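Local coordinates for protein pantothenate synthetase (Francisella tularensis subsp. tularensis, PDB 3N8H) that probably catalyses the ATP-dependent joining of pantoate to beta-alanine, through a pantoyl-adenylate intermediate, to make pantothenate, at residues P144-K152 with N170-T178. Residues are numbered along the deposited sequence; the frame is centred on the assembly and turned at random.
Sequences PNNLYLGEK and NTKIIVCPT. With AMP (adenosine monophosphate), chain D.
Tyr148 and Ile174 lie side by side on one face of two paired parallel strands, and here the side chains pack closely. With CG anti to its carbonyl carbon (chi1 -61°), the tyrosine turns its ring along the isoleucine: ring atom CD1 comes within 3.5 Å of Ile174 CB, and Ile174 CD1 sits over one ring face, off-centre, in a CH-pi contact. Cys176 SG lies at the ring edge. A tyrosine suits this buried place because its OH still reaches Glu49 and Asn50 on the side of helix 37-49. On the other face, beneath helix 154-166, branched Ile173 serves two leucines, CG1 meeting Leu147 CD2 and CG2 meeting Leu149 CD1. Alternating backbone hydrogen bonds, such as Ile174 N to Leu147 O (2.8 Å), join the strands in parallel register. These strands and helix 154-166 form a beta-alpha-beta unit of the Rossmann-like HUP fold; 172-176 is the sheet's outermost strand, while 146-150 is also paired with strand 26-31.

At the C-terminal ends the strands open onto the AMP pocket. Gly150 N donates to ribose O3' (2.9 Å); having no side chain, Gly150 lets the adenine N3 edge lie close to its CA. Thr178 CA passes 3.4 Å from adenine N1, and Lys152 NZ, near N7, is held by Leu187 and Ser188.

At the opposite end Thr171 fits closely, its hydroxyl OG1 donating to Pro144 O (2.7 Å) and its methyl CG2 packing on Leu147 CB. The wetter margins are looser. Glu151 OE1, salt-bridged to Arg240, reaches Thr178 N and OG1 through two waters. Asn145, held at OD1 by Ile26, links ND2 to Asn170 O through another. Lys172, whose long chain suits an exposed edge, bends back to bring NZ to Asn146 OD1 (3.0 Å), out of the amide plane, while Asn50 binds ND2.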
loop_
_atom_site.group_PDB
_atom_site.type_symbol
_atom_site.label_atom_id
_atom_site.label_comp_id
_atom_site.label_asym_id
_atom_site.label_seq_id
_atom_site.Cartn_x
_atom_site.Cartn_y
_atom_site.Cartn_z
ATOM N N PRO A 144 8.422 -4.590 -13.390
ATOM C CA PRO A 144 8.378 -5.331 -14.641
ATOM C C PRO A 144 7.387 -4.707 -15.604
ATOM O O PRO A 144 6.518 -3.932 -15.197
ATOM C CB PRO A 144 7.868 -6.712 -14.202
ATOM C CG PRO A 144 6.960 -6.384 -13.037
ATOM C CD PRO A 144 7.640 -5.245 -12.325
ATOM N N ASN A 145 7.511 -5.082 -16.871
ATOM C CA ASN A 145 6.541 -4.727 -17.893
ATOM C C ASN A 145 5.343 -5.667 -17.859
ATOM O O ASN A 145 4.193 -5.235 -18.074
ATOM C CB ASN A 145 7.191 -4.799 -19.273
ATOM C CG ASN A 145 8.326 -3.822 -19.429
ATOM O OD1 ASN A 145 9.500 -4.212 -19.513
ATOM N ND2 ASN A 145 7.991 -2.539 -19.473
ATOM N N ASN A 146 5.624 -6.950 -17.596
ATOM C CA ASN A 146 4.606 -7.997 -17.620
ATOM C C ASN A 146 4.618 -8.897 -16.391
ATOM O O ASN A 146 5.663 -9.413 -15.991
ATOM C CB ASN A 146 4.741 -8.866 -18.867
ATOM C CG ASN A 146 4.513 -8.077 -20.151
ATOM O OD1 ASN A 146 3.453 -7.493 -20.360
ATOM N ND2 ASN A 146 5.512 -8.054 -21.002
ATOM N N LEU A 147 3.437 -9.093 -15.814
ATOM C CA LEU A 147 3.283 -9.943 -14.629
ATOM C C LEU A 147 2.468 -11.188 -14.986
ATOM O O LEU A 147 1.386 -11.071 -15.541
ATOM C CB LEU A 147 2.555 -9.183 -13.505
ATOM C CG LEU A 147 2.315 -9.953 -12.194
ATOM C CD1 LEU A 147 3.631 -10.428 -11.599
ATOM C CD2 LEU A 147 1.495 -9.109 -11.151
ATOM N N TYR A 148 2.977 -12.367 -14.630
ATOM C CA TYR A 148 2.315 -13.642 -14.969
ATOM C C TYR A 148 1.746 -14.309 -13.712
ATOM O O TYR A 148 2.466 -14.518 -12.733
ATOM C CB TYR A 148 3.292 -14.573 -15.748
ATOM C CG TYR A 148 3.706 -13.896 -17.040
ATOM C CD1 TYR A 148 3.037 -14.146 -18.221
ATOM C CD2 TYR A 148 4.679 -12.925 -17.038
ATOM C CE1 TYR A 148 3.355 -13.465 -19.394
ATOM C CE2 TYR A 148 5.011 -12.249 -18.193
ATOM C CZ TYR A 148 4.348 -12.511 -19.365
ATOM O OH TYR A 148 4.715 -11.816 -20.510
ATOM N N LEU A 149 0.436 -14.587 -13.752
ATOM C CA LEU A 149 -0.315 -15.126 -12.628
ATOM C C LEU A 149 -1.145 -16.316 -13.100
ATOM O O LEU A 149 -1.614 -16.334 -14.245
ATOM C CB LEU A 149 -1.261 -14.059 -12.037
ATOM C CG LEU A 149 -0.708 -12.748 -11.456
ATOM C CD1 LEU A 149 -1.850 -11.858 -10.989
ATOM C CD2 LEU A 149 0.258 -13.033 -10.298
ATOM N N GLY A 150 -1.335 -17.302 -12.220
ATOM C CA GLY A 150 -2.142 -18.459 -12.549
ATOM C C GLY A 150 -3.620 -18.208 -12.230
ATOM O O GLY A 150 -3.976 -17.634 -11.195
ATOM N N GLU A 151 -4.488 -18.634 -13.136
ATOM C CA GLU A 151 -5.930 -18.550 -12.926
ATOM C C GLU A 151 -6.407 -19.328 -11.678
ATOM O O GLU A 151 -7.449 -19.012 -11.072
ATOM C CB GLU A 151 -6.629 -19.079 -14.175
ATOM C CG GLU A 151 -8.128 -19.123 -14.086
ATOM C CD GLU A 151 -8.726 -19.814 -15.281
ATOM O OE1 GLU A 151 -9.078 -21.007 -15.163
ATOM O OE2 GLU A 151 -8.821 -19.164 -16.342
ATOM N N LYS A 152 -5.651 -20.342 -11.285
ATOM C CA LYS A 152 -6.061 -21.167 -10.146
ATOM C C LYS A 152 -6.339 -20.346 -8.892
ATOM O O LYS A 152 -7.240 -20.662 -8.117
ATOM C CB LYS A 152 -4.995 -22.207 -9.823
ATOM C CG LYS A 152 -5.511 -23.290 -8.881
ATOM C CD LYS A 152 -4.407 -24.215 -8.448
ATOM C CE LYS A 152 -3.743 -23.687 -7.220
ATOM N NZ LYS A 152 -2.379 -24.257 -7.110
ATOM N N ASN A 170 2.556 0.531 -13.730
ATOM C CA ASN A 170 2.449 0.328 -15.179
ATOM C C ASN A 170 2.995 -1.035 -15.586
ATOM O O ASN A 170 4.115 -1.166 -16.076
ATOM C CB ASN A 170 3.120 1.469 -15.959
ATOM C CG ASN A 170 2.675 1.518 -17.407
ATOM O OD1 ASN A 170 2.226 0.516 -17.959
ATOM N ND2 ASN A 170 2.792 2.691 -18.029
ATOM N N THR A 171 2.189 -2.052 -15.324
ATOM C CA THR A 171 2.553 -3.433 -15.543
ATOM C C THR A 171 1.322 -4.118 -16.126
ATOM O O THR A 171 0.215 -3.924 -15.638
ATOM C CB THR A 171 2.938 -4.115 -14.213
ATOM O OG1 THR A 171 4.208 -3.614 -13.769
ATOM C CG2 THR A 171 3.034 -5.614 -14.393
ATOM N N LYS A 172 1.506 -4.890 -17.189
ATOM C CA LYS A 172 0.402 -5.653 -17.735
ATOM C C LYS A 172 0.296 -6.968 -16.959
ATOM O O LYS A 172 1.309 -7.534 -16.537
ATOM C CB LYS A 172 0.613 -5.913 -19.226
ATOM C CG LYS A 172 -0.495 -6.704 -19.873
ATOM C CD LYS A 172 -0.666 -6.334 -21.345
ATOM C CE LYS A 172 -0.178 -7.443 -22.272
ATOM N NZ LYS A 172 1.300 -7.415 -22.491
ATOM N N ILE A 173 -0.927 -7.433 -16.745
ATOM C CA ILE A 173 -1.138 -8.726 -16.080
ATOM C C ILE A 173 -1.614 -9.788 -17.068
ATOM O O ILE A 173 -2.629 -9.611 -17.733
ATOM C CB ILE A 173 -2.116 -8.596 -14.915
ATOM C CG1 ILE A 173 -1.430 -7.829 -13.784
ATOM C CG2 ILE A 173 -2.587 -9.980 -14.417
ATOM C CD1 ILE A 173 -2.368 -7.079 -12.912
ATOM N N ILE A 174 -0.857 -10.881 -17.150
ATOM C CA ILE A 174 -1.167 -12.019 -18.006
ATOM C C ILE A 174 -1.639 -13.206 -17.136
ATOM O O ILE A 174 -0.871 -13.729 -16.334
ATOM C CB ILE A 174 0.077 -12.456 -18.815
ATOM C CG1 ILE A 174 0.632 -11.283 -19.643
ATOM C CG2 ILE A 174 -0.280 -13.616 -19.745
ATOM C CD1 ILE A 174 1.341 -10.215 -18.811
ATOM N N VAL A 175 -2.904 -13.604 -17.279
ATOM C CA VAL A 175 -3.448 -14.751 -16.537
ATOM C C VAL A 175 -3.272 -16.046 -17.331
ATOM O O VAL A 175 -3.548 -16.081 -18.530
ATOM C CB VAL A 175 -4.947 -14.545 -16.224
ATOM C CG1 VAL A 175 -5.464 -15.659 -15.326
ATOM C CG2 VAL A 175 -5.137 -13.190 -15.565
ATOM N N CYS A 176 -2.841 -17.109 -16.657
ATOM C CA CYS A 176 -2.453 -18.345 -17.322
ATOM C C CYS A 176 -3.261 -19.540 -16.817
ATOM O O CYS A 176 -3.565 -19.606 -15.636
ATOM C CB CYS A 176 -0.955 -18.596 -17.096
ATOM S SG CYS A 176 0.125 -17.265 -17.737
ATOM N N PRO A 177 -3.562 -20.503 -17.710
ATOM C CA PRO A 177 -4.465 -21.621 -17.441
ATOM C C PRO A 177 -3.892 -22.520 -16.373
ATOM O O PRO A 177 -2.677 -22.712 -16.292
ATOM C CB PRO A 177 -4.493 -22.404 -18.771
ATOM C CG PRO A 177 -3.871 -21.551 -19.767
ATOM C CD PRO A 177 -2.967 -20.590 -19.056
ATOM N N THR A 178 -4.768 -23.092 -15.573
ATOM C CA THR A 178 -4.370 -23.988 -14.485
ATOM C C THR A 178 -3.847 -25.328 -15.036
ATOM O O THR A 178 -4.541 -26.029 -15.787
ATOM C CB THR A 178 -5.545 -24.229 -13.529
ATOM O OG1 THR A 178 -5.871 -22.995 -12.881
ATOM C CG2 THR A 178 -5.177 -25.278 -12.450
HETATM P P AMP D . 2.454 -20.075 -5.432
HETATM O O1P AMP D . 3.943 -20.378 -5.573
HETATM O O2P AMP D . 1.556 -21.249 -5.188
HETATM O O3P AMP D . 2.174 -18.933 -4.525
HETATM O "O5'" AMP D . 2.031 -19.691 -6.950
HETATM C "C5'" AMP D . 2.799 -18.801 -7.760
HETATM C "C4'" AMP D . 2.069 -18.509 -9.048
HETATM O "O4'" AMP D . 1.889 -19.762 -9.784
HETATM C "C3'" AMP D . 0.667 -17.903 -8.857
HETATM O "O3'" AMP D . 0.383 -16.990 -9.931
HETATM C "C2'" AMP D . -0.229 -19.129 -8.974
HETATM O "O2'" AMP D . -1.584 -18.881 -9.312
HETATM C "C1'" AMP D . 0.504 -19.933 -10.045
HETATM N N9 AMP D . 0.124 -21.351 -10.041
HETATM C C8 AMP D . 0.115 -22.167 -8.961
HETATM N N7 AMP D . -0.328 -23.408 -9.307
HETATM C C5 AMP D . -0.635 -23.378 -10.628
HETATM C C6 AMP D . -1.152 -24.350 -11.615
HETATM N N6 AMP D . -1.445 -25.600 -11.221
HETATM N N1 AMP D . -1.328 -23.957 -12.890
HETATM C C2 AMP D . -1.051 -22.681 -13.250
HETATM N N3 AMP D . -0.569 -21.740 -12.410
HETATM C C4 AMP D . -0.338 -22.024 -11.102
HETATM O O HOH W 1 6.849 -1.244 -16.476
HETATM O O HOH W 2 5.063 -1.415 -19.019
HETATM O O HOH W 3 -7.310 -22.771 -16.295
HETATM O O HOH W 4 -8.405 -22.595 -12.708
#